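Local coordinates for aspartate-semialdehyde dehydrogenase (Vibrio cholerae, PDB 2R00), which catalyses the NADPH-dependent reductive dephosphorylation of L-aspartyl-4-phosphate to L-aspartate-semialdehyde, a step on the way to lysine, methionine and threonine, at residues A[126-131]-A[325-330]. Sequence-based numbering, arbitrary orientation.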
loop_
_atom_site.group_PDB
_atom_site.type_symbol
_atom_site.label_atom_id
_atom_site.label_comp_id
_atom_site.label_asym_id
_atom_site.label_seq_id
_atom_site.Cartn_x
_atom_site.Cartn_y
_atom_site.Cartn_z
ATOM N N ILE A 126 15.935 15.276 23.898
ATOM C CA ILE A 126 16.016 14.169 22.943
ATOM C C ILE A 126 14.643 14.093 22.255
ATOM O O ILE A 126 13.624 14.168 22.917
ATOM C CB ILE A 126 16.277 12.801 23.655
ATOM C CG1 ILE A 126 17.530 12.866 24.542
ATOM C CG2 ILE A 126 16.405 11.678 22.631
ATOM C CD1 ILE A 126 17.612 11.751 25.603
ATOM N N ALA A 127 14.626 13.948 20.936
ATOM C CA ALA A 127 13.369 13.936 20.174
ATOM C C ALA A 127 12.928 12.503 19.913
ATOM O O ALA A 127 13.752 11.663 19.544
ATOM C CB ALA A 127 13.557 14.680 18.865
ATOM N N ASN A 128 11.637 12.235 20.128
ATOM C CA ASN A 128 11.013 10.940 19.850
ATOM C C ASN A 128 10.523 11.021 18.411
ATOM O O ASN A 128 9.849 11.990 18.069
ATOM C CB ASN A 128 9.814 10.732 20.800
ATOM C CG ASN A 128 9.422 9.254 20.996
ATOM O OD1 ASN A 128 8.236 8.889 20.910
ATOM N ND2 ASN A 128 10.396 8.421 21.312
ATOM N N PRO A 129 10.886 10.041 17.551
ATOM C CA PRO A 129 10.427 10.122 16.165
ATOM C C PRO A 129 8.948 9.778 15.969
ATOM O O PRO A 129 8.267 9.335 16.900
ATOM C CB PRO A 129 11.316 9.099 15.419
ATOM C CG PRO A 129 12.389 8.698 16.382
ATOM C CD PRO A 129 11.745 8.865 17.755
ATOM N N ASN A 130 8.485 9.996 14.744
ATOM C CA ASN A 130 7.159 9.617 14.311
ATOM C C ASN A 130 7.018 8.097 14.387
ATOM O O ASN A 130 7.958 7.380 14.032
ATOM C CB ASN A 130 6.982 10.112 12.872
ATOM C CG ASN A 130 5.540 10.146 12.440
ATOM O OD1 ASN A 130 4.915 9.109 12.261
ATOM N ND2 ASN A 130 4.999 11.350 12.268
ATOM N N CYS A 131 5.865 7.599 14.843
ATOM C CA CYS A 131 5.640 6.134 14.940
ATOM C C CYS A 131 5.874 5.422 13.609
ATOM O O CYS A 131 6.416 4.323 13.594
ATOM C CB CYS A 131 4.258 5.775 15.514
ATOM S SG CYS A 131 4.071 3.997 16.072
ATOM N N VAL A 325 9.913 5.761 26.511
ATOM C CA VAL A 325 10.356 5.143 27.767
ATOM C C VAL A 325 11.696 4.398 27.592
ATOM O O VAL A 325 12.578 4.504 28.450
ATOM C CB VAL A 325 9.248 4.252 28.387
ATOM C CG1 VAL A 325 9.702 3.634 29.715
ATOM C CG2 VAL A 325 7.980 5.069 28.606
ATOM N N GLN A 326 11.866 3.692 26.468
ATOM C CA GLN A 326 13.144 3.029 26.158
ATOM C C GLN A 326 14.315 4.005 26.088
ATOM O O GLN A 326 15.437 3.676 26.499
ATOM C CB GLN A 326 13.063 2.295 24.829
ATOM C CG GLN A 326 12.266 1.002 24.849
ATOM C CD GLN A 326 12.147 0.400 23.464
ATOM O OE1 GLN A 326 11.422 0.911 22.616
ATOM N NE2 GLN A 326 12.866 -0.690 23.229
ATOM N N ILE A 327 14.059 5.195 25.542
ATOM C CA ILE A 327 15.038 6.274 25.555
ATOM C C ILE A 327 15.414 6.609 26.996
ATOM O O ILE A 327 16.597 6.671 27.318
ATOM C CB ILE A 327 14.515 7.553 24.826
ATOM C CG1 ILE A 327 14.323 7.280 23.325
ATOM C CG2 ILE A 327 15.478 8.717 25.052
ATOM C CD1 ILE A 327 13.498 8.336 22.574
ATOM N N ALA A 328 14.401 6.812 27.848
ATOM C CA ALA A 328 14.600 7.163 29.264
ATOM C C ALA A 328 15.366 6.086 30.037
ATOM O O ALA A 328 16.152 6.394 30.936
ATOM C CB ALA A 328 13.260 7.419 29.943
ATOM N N GLU A 329 15.095 4.829 29.700
ATOM C CA GLU A 329 15.756 3.698 30.326
ATOM C C GLU A 329 17.243 3.756 30.051
ATOM O O GLU A 329 18.039 3.623 30.971
ATOM C CB GLU A 329 15.161 2.390 29.809
ATOM C CG GLU A 329 13.782 2.085 30.376
ATOM C CD GLU A 329 13.096 0.926 29.677
ATOM O OE1 GLU A 329 11.991 0.562 30.106
ATOM O OE2 GLU A 329 13.645 0.395 28.686
ATOM N N LEU A 330 17.614 3.981 28.791
ATOM C CA LEU A 330 19.018 4.053 28.400
ATOM C C LEU A 330 19.707 5.306 28.937
ATOM O O LEU A 330 20.876 5.270 29.336
ATOM C CB LEU A 330 19.143 3.975 26.877
ATOM C CG LEU A 330 19.510 2.647 26.218
ATOM C CD1 LEU A 330 18.972 1.430 26.953
ATOM C CD2 LEU A 330 19.038 2.651 24.763
#
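Ile-327 reaches from the C-terminal helix 316-335 to Ile-126 and Asn-128, on strand 125-127 of the Rossmann-type nucleotide-binding domain and the turn that leaves it. The helix thus packs against the N-terminal domain's sheet, although it follows the last strand of the dimerization domain. The tight part is aliphatic. CG2 of Ile-327 lies 3.8 Å from CD1 of Ile-126. The same methyl is 3.9 Å from CG2 of Ile-126, so it touches both branches of its partner as the two side chains run antiparallel alongside one another. In Ile-327 this methyl lies opposite the backbone N while CG1 stands beside that N (chi1 -66°), which sends the two branches to different neighbours: CG2 to the strand, CD1 to the side-chain amide of Asn-128. Beta-branched isoleucine suits the strand at 126, where its backbone pairs with Val-92 and Asp-94, and Phe-120 covers it further.

One flank of the helix is more open: Gln-326, Glu-329 and Leu-330 are partly exposed and lie beyond contact with the turn. The long polar chains there bond elsewhere, Gln-326 to Glu-111 and Glu-329 in a salt bridge to Arg-26, while apolar Leu-330 rests on Ile-117. Val-325, pointing away from the contact, is packed on helix 14-25.

Past the apolar contact, the turn leads to the active site. The carbonyl of Asn-128 accepts a hydrogen bond from Arg-100, a predicted phosphate-binding residue, and Pro-129 packs on Leu-107 and Ile-223. Cys-131, which forms the acyl-thioester intermediate, begins the next helix. Asparagine suits the N-cap before it because a short side chain can fold back onto the helix start: OD1 of Asn-130 accepts a hydrogen bond from the backbone N of Ser-132.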